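Local coordinates for antifreeze protein (Uncultured bacterium, PDB 6EIO), which probably binds to ice crystals and restrains their growth, at residues T50-I64 with G70-N84. Sequence-based numbering, arbitrary orientation.
Sequences TNITGDLGLSPGTSI and GILNGTLHINDAIAN
Ile71 N donates to Thr50 O and Ile52 N to Ile71 O, the start of a parallel pairing of strands 51-53 and 71-73 that goes on with Asn73 N to Ile52 O and Gly54 N to Asn73 O; past a corner strand 55-58 pairs in the same way with strand 76-78, from Leu56 N to Thr75 O and on to Asn79 N with Leu58 O. At the corner a side chain takes over from the main chain. Asp55 OD1 accepts Thr75 N at 2.9 Å, from above the carboxylate plane, and a water joins the same oxygen to Thr75 OG1. Another water accepts from Asn51 ND2 and Asn73 ND2 and bonds Thr53 OG1, tying three outward side chains together. These are successive coils of the right-handed beta-solenoid of the ice-binding family; strands 71-73 and 76-78 lie at its end, before the chain turns into helix 81-99. On the inward side, leucines and isoleucines line up in ladders, incompletely covered at this end of the coil. Leu72, with CG anti to the backbone N (chi1 177°), lays CD1 against Ile52 CG2 at 3.7 Å and also reaches Leu56 CB. Leu76 runs alongside Leu56, while Ile64 comes from across the coil, its CD1 pressed tightly on Leu76 CD1 at 3.4 Å and resting on Ile78 CD1. Beside the first turn of the helix, Ser59 OG donates to Asn84 OD1 (2.8 Å). Asn79 ND2 sits above the carbonyl planes of Gly61 (2.9 Å to O) and Pro60 (3.3 Å to O), spanning the turn after the cis peptide; an alanine here would probably leave both carbonyls without this donor and the turn freer to shift. Asp80 caps the helix, OD1 accepting Ala83 N, while OD2 takes His77 ND1 at 2.7 Å on its syn lone pair, in the plane of the imidazole.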
loop_
_atom_site.group_PDB
_atom_site.type_symbol
_atom_site.label_atom_id
_atom_site.label_comp_id
_atom_site.label_asym_id
_atom_site.label_seq_id
_atom_site.Cartn_x
_atom_site.Cartn_y
_atom_site.Cartn_z
ATOM N N THR A 50 1.342 -0.974 18.628
ATOM C CA THR A 50 0.696 -1.011 17.335
ATOM C C THR A 50 -0.742 -1.469 17.485
ATOM O O THR A 50 -1.050 -2.340 18.302
ATOM C CB THR A 50 1.473 -1.970 16.440
ATOM O OG1 THR A 50 2.738 -1.357 16.167
ATOM C CG2 THR A 50 0.764 -2.302 15.120
ATOM N N ASN A 51 -1.621 -0.878 16.681
ATOM C CA ASN A 51 -3.004 -1.315 16.620
ATOM C C ASN A 51 -3.362 -1.518 15.155
ATOM O O ASN A 51 -3.183 -0.609 14.343
ATOM C CB ASN A 51 -3.941 -0.295 17.267
ATOM C CG ASN A 51 -5.324 -0.871 17.510
ATOM O OD1 ASN A 51 -5.575 -1.478 18.553
ATOM N ND2 ASN A 51 -6.227 -0.682 16.567
ATOM N N ILE A 52 -3.894 -2.696 14.848
ATOM C CA ILE A 52 -4.399 -3.028 13.515
ATOM C C ILE A 52 -5.901 -3.218 13.620
ATOM O O ILE A 52 -6.361 -4.029 14.425
ATOM C CB ILE A 52 -3.742 -4.314 12.975
ATOM C CG1 ILE A 52 -2.234 -4.136 12.797
ATOM C CG2 ILE A 52 -4.404 -4.735 11.673
ATOM C CD1 ILE A 52 -1.486 -5.447 12.612
ATOM N N THR A 53 -6.660 -2.500 12.791
ATOM C CA THR A 53 -8.099 -2.743 12.654
ATOM C C THR A 53 -8.283 -3.339 11.264
ATOM O O THR A 53 -8.204 -2.640 10.252
ATOM C CB THR A 53 -8.953 -1.485 12.836
ATOM O OG1 THR A 53 -8.611 -0.826 14.061
ATOM C CG2 THR A 53 -10.424 -1.876 12.913
ATOM N N GLY A 54 -8.487 -4.647 11.222
ATOM C CA GLY A 54 -8.484 -5.412 9.989
ATOM C C GLY A 54 -7.823 -6.744 10.243
ATOM O O GLY A 54 -7.285 -6.973 11.322
ATOM N N ASP A 55 -7.851 -7.635 9.255
ATOM C CA ASP A 55 -7.260 -8.941 9.479
ATOM C C ASP A 55 -5.749 -8.907 9.214
ATOM O O ASP A 55 -5.234 -8.028 8.514
ATOM C CB ASP A 55 -8.003 -9.993 8.641
ATOM C CG ASP A 55 -9.477 -10.157 9.061
ATOM O OD1 ASP A 55 -9.814 -9.837 10.218
ATOM O OD2 ASP A 55 -10.273 -10.626 8.207
ATOM N N LEU A 56 -5.051 -9.879 9.800
ATOM C CA LEU A 56 -3.595 -9.990 9.735
ATOM C C LEU A 56 -3.262 -11.395 9.246
ATOM O O LEU A 56 -3.709 -12.375 9.855
ATOM C CB LEU A 56 -2.984 -9.738 11.124
ATOM C CG LEU A 56 -1.487 -9.977 11.320
ATOM C CD1 LEU A 56 -0.628 -9.147 10.381
ATOM C CD2 LEU A 56 -1.083 -9.703 12.758
ATOM N N GLY A 57 -2.498 -11.495 8.162
ATOM C CA GLY A 57 -2.176 -12.775 7.562
ATOM C C GLY A 57 -0.683 -13.020 7.454
ATOM O O GLY A 57 0.105 -12.093 7.232
ATOM N N LEU A 58 -0.305 -14.296 7.546
ATOM C CA LEU A 58 1.075 -14.733 7.368
ATOM C C LEU A 58 1.053 -16.114 6.736
ATOM O O LEU A 58 0.409 -17.027 7.256
ATOM C CB LEU A 58 1.812 -14.771 8.712
ATOM C CG LEU A 58 3.228 -15.330 8.661
ATOM C CD1 LEU A 58 4.169 -14.460 7.828
ATOM C CD2 LEU A 58 3.764 -15.497 10.075
ATOM N N SER A 59 1.775 -16.265 5.625
ATOM C CA SER A 59 1.930 -17.557 4.969
ATOM C C SER A 59 3.000 -17.370 3.914
ATOM O O SER A 59 2.944 -16.369 3.195
ATOM C CB SER A 59 0.620 -17.963 4.298
ATOM O OG SER A 59 0.824 -19.092 3.464
ATOM N N PRO A 60 3.964 -18.293 3.756
ATOM C CA PRO A 60 4.076 -19.594 4.426
ATOM C C PRO A 60 4.849 -19.557 5.746
ATOM O O PRO A 60 4.999 -20.604 6.379
ATOM C CB PRO A 60 4.850 -20.418 3.398
ATOM C CG PRO A 60 5.751 -19.400 2.759
ATOM C CD PRO A 60 4.939 -18.154 2.659
ATOM N N GLY A 61 5.362 -18.400 6.149
ATOM C CA GLY A 61 6.066 -18.286 7.412
ATOM C C GLY A 61 5.163 -18.548 8.607
ATOM O O GLY A 61 3.939 -18.612 8.496
ATOM N N THR A 62 5.787 -18.689 9.783
ATOM C CA THR A 62 5.052 -19.052 10.988
ATOM C C THR A 62 5.140 -18.044 12.128
ATOM O O THR A 62 4.271 -18.066 13.017
ATOM C CB THR A 62 5.546 -20.410 11.512
ATOM O OG1 THR A 62 6.954 -20.340 11.763
ATOM C CG2 THR A 62 5.267 -21.507 10.493
ATOM N N SER A 63 6.157 -17.188 12.142
ATOM C CA SER A 63 6.477 -16.367 13.301
ATOM C C SER A 63 5.861 -14.980 13.191
ATOM O O SER A 63 6.185 -14.214 12.272
ATOM C CB SER A 63 7.984 -16.215 13.453
ATOM O OG SER A 63 8.279 -15.321 14.511
ATOM N N ILE A 64 5.014 -14.657 14.168
ATOM C CA ILE A 64 4.564 -13.300 14.436
ATOM C C ILE A 64 5.001 -12.941 15.847
ATOM O O ILE A 64 4.579 -13.568 16.823
ATOM C CB ILE A 64 3.046 -13.143 14.270
ATOM C CG1 ILE A 64 2.649 -13.501 12.833
ATOM C CG2 ILE A 64 2.600 -11.723 14.613
ATOM C CD1 ILE A 64 1.264 -13.066 12.438
ATOM N N GLY A 70 1.512 -5.262 20.765
ATOM C CA GLY A 70 0.630 -4.939 19.664
ATOM C C GLY A 70 -0.736 -5.551 19.897
ATOM O O GLY A 70 -0.858 -6.600 20.534
ATOM N N ILE A 71 -1.752 -4.901 19.323
ATOM C CA ILE A 71 -3.158 -5.283 19.448
ATOM C C ILE A 71 -3.729 -5.471 18.044
ATOM O O ILE A 71 -3.615 -4.565 17.200
ATOM C CB ILE A 71 -3.971 -4.204 20.196
ATOM C CG1 ILE A 71 -3.456 -3.993 21.622
ATOM C CG2 ILE A 71 -5.449 -4.555 20.201
ATOM C CD1 ILE A 71 -3.579 -5.216 22.517
ATOM N N LEU A 72 -4.361 -6.606 17.813
ATOM C CA LEU A 72 -5.067 -6.905 16.581
ATOM C C LEU A 72 -6.566 -6.859 16.869
ATOM O O LEU A 72 -7.094 -7.709 17.596
ATOM C CB LEU A 72 -4.660 -8.276 16.057
ATOM C CG LEU A 72 -5.409 -8.714 14.807
ATOM C CD1 LEU A 72 -5.134 -7.781 13.649
ATOM C CD2 LEU A 72 -5.027 -10.153 14.468
ATOM N N ASN A 73 -7.242 -5.859 16.304
ATOM C CA ASN A 73 -8.702 -5.791 16.297
ATOM C C ASN A 73 -9.129 -6.342 14.937
ATOM O O ASN A 73 -9.305 -5.606 13.962
ATOM C CB ASN A 73 -9.156 -4.352 16.512
ATOM C CG ASN A 73 -10.664 -4.190 16.510
ATOM O OD1 ASN A 73 -11.397 -5.167 16.404
ATOM N ND2 ASN A 73 -11.134 -2.952 16.646
ATOM N N GLY A 74 -9.205 -7.668 14.875
ATOM C CA GLY A 74 -9.316 -8.396 13.627
ATOM C C GLY A 74 -8.908 -9.831 13.882
ATOM O O GLY A 74 -8.644 -10.219 15.023
ATOM N N THR A 75 -8.869 -10.621 12.807
ATOM C CA THR A 75 -8.566 -12.038 12.919
ATOM C C THR A 75 -7.181 -12.330 12.365
ATOM O O THR A 75 -6.808 -11.858 11.281
ATOM C CB THR A 75 -9.639 -12.897 12.229
ATOM O OG1 THR A 75 -10.904 -12.627 12.839
ATOM C CG2 THR A 75 -9.353 -14.383 12.373
ATOM N N LEU A 76 -6.444 -13.133 13.130
ATOM C CA LEU A 76 -5.116 -13.607 12.774
ATOM C C LEU A 76 -5.231 -14.897 11.965
ATOM O O LEU A 76 -5.802 -15.891 12.432
ATOM C CB LEU A 76 -4.316 -13.860 14.047
ATOM C CG LEU A 76 -2.904 -14.405 13.856
ATOM C CD1 LEU A 76 -2.051 -13.479 13.000
ATOM C CD2 LEU A 76 -2.246 -14.626 15.216
ATOM N N HIS A 77 -4.632 -14.902 10.775
ATOM C CA HIS A 77 -4.686 -16.020 9.840
ATOM C C HIS A 77 -3.257 -16.418 9.476
ATOM O O HIS A 77 -2.603 -15.713 8.701
ATOM C CB HIS A 77 -5.438 -15.594 8.583
ATOM C CG HIS A 77 -6.897 -15.357 8.793
ATOM N ND1 HIS A 77 -7.779 -16.396 8.974
ATOM C CD2 HIS A 77 -7.648 -14.227 8.824
ATOM C CE1 HIS A 77 -9.003 -15.916 9.120
ATOM N NE2 HIS A 77 -8.960 -14.602 9.024
ATOM N N ILE A 78 -2.781 -17.527 10.044
ATOM C CA ILE A 78 -1.430 -18.024 9.801
ATOM C C ILE A 78 -1.540 -19.395 9.151
ATOM O O ILE A 78 -2.024 -20.354 9.763
ATOM C CB ILE A 78 -0.576 -18.111 11.071
ATOM C CG1 ILE A 78 -0.481 -16.756 11.763
ATOM C CG2 ILE A 78 0.805 -18.640 10.712
ATOM C CD1 ILE A 78 0.265 -16.793 13.082
ATOM N N ASN A 79 -1.116 -19.489 7.894
ATOM C CA ASN A 79 -1.048 -20.772 7.194
ATOM C C ASN A 79 -2.375 -21.518 7.225
ATOM O O ASN A 79 -2.415 -22.744 7.272
ATOM C CB ASN A 79 0.106 -21.632 7.711
ATOM C CG ASN A 79 1.429 -21.016 7.369
ATOM O OD1 ASN A 79 1.586 -20.495 6.257
ATOM N ND2 ASN A 79 2.366 -21.007 8.306
ATOM N N ASP A 80 -3.462 -20.782 7.156
ATOM C CA ASP A 80 -4.791 -21.351 7.117
ATOM C C ASP A 80 -5.411 -21.124 5.738
ATOM O O ASP A 80 -4.790 -20.586 4.816
ATOM C CB ASP A 80 -5.616 -20.812 8.285
ATOM C CG ASP A 80 -5.995 -19.349 8.143
ATOM O OD1 ASP A 80 -5.425 -18.652 7.281
ATOM O OD2 ASP A 80 -6.889 -18.907 8.920
ATOM N N ALA A 81 -6.649 -21.559 5.572
ATOM C CA ALA A 81 -7.243 -21.506 4.252
ATOM C C ALA A 81 -7.269 -20.073 3.705
ATOM O O ALA A 81 -6.928 -19.820 2.536
ATOM C CB ALA A 81 -8.653 -22.080 4.328
ATOM N N ILE A 82 -7.708 -19.119 4.523
ATOM C CA ILE A 82 -7.844 -17.748 4.048
ATOM C C ILE A 82 -6.472 -17.133 3.781
ATOM O O ILE A 82 -6.279 -16.480 2.742
ATOM C CB ILE A 82 -8.706 -16.903 5.019
ATOM C CG1 ILE A 82 -10.145 -17.382 4.996
ATOM C CG2 ILE A 82 -8.612 -15.429 4.687
ATOM C CD1 ILE A 82 -11.050 -16.733 6.009
ATOM N N ALA A 83 -5.505 -17.314 4.689
ATOM C CA ALA A 83 -4.186 -16.735 4.435
ATOM C C ALA A 83 -3.562 -17.323 3.180
ATOM O O ALA A 83 -2.940 -16.599 2.390
ATOM C CB ALA A 83 -3.236 -16.944 5.611
ATOM N N ASN A 84 -3.681 -18.637 2.996
ATOM C CA ASN A 84 -3.035 -19.249 1.846
ATOM C C ASN A 84 -3.650 -18.738 0.546
ATOM O O ASN A 84 -2.938 -18.456 -0.425
ATOM C CB ASN A 84 -3.118 -20.770 1.938
ATOM C CG ASN A 84 -2.234 -21.342 3.042
ATOM O OD1 ASN A 84 -1.456 -20.655 3.699
ATOM N ND2 ASN A 84 -2.409 -22.625 3.277
HETATM O O HOH W 1 -9.261 -0.838 16.773
HETATM O O HOH W 2 -12.065 -10.305 11.779
#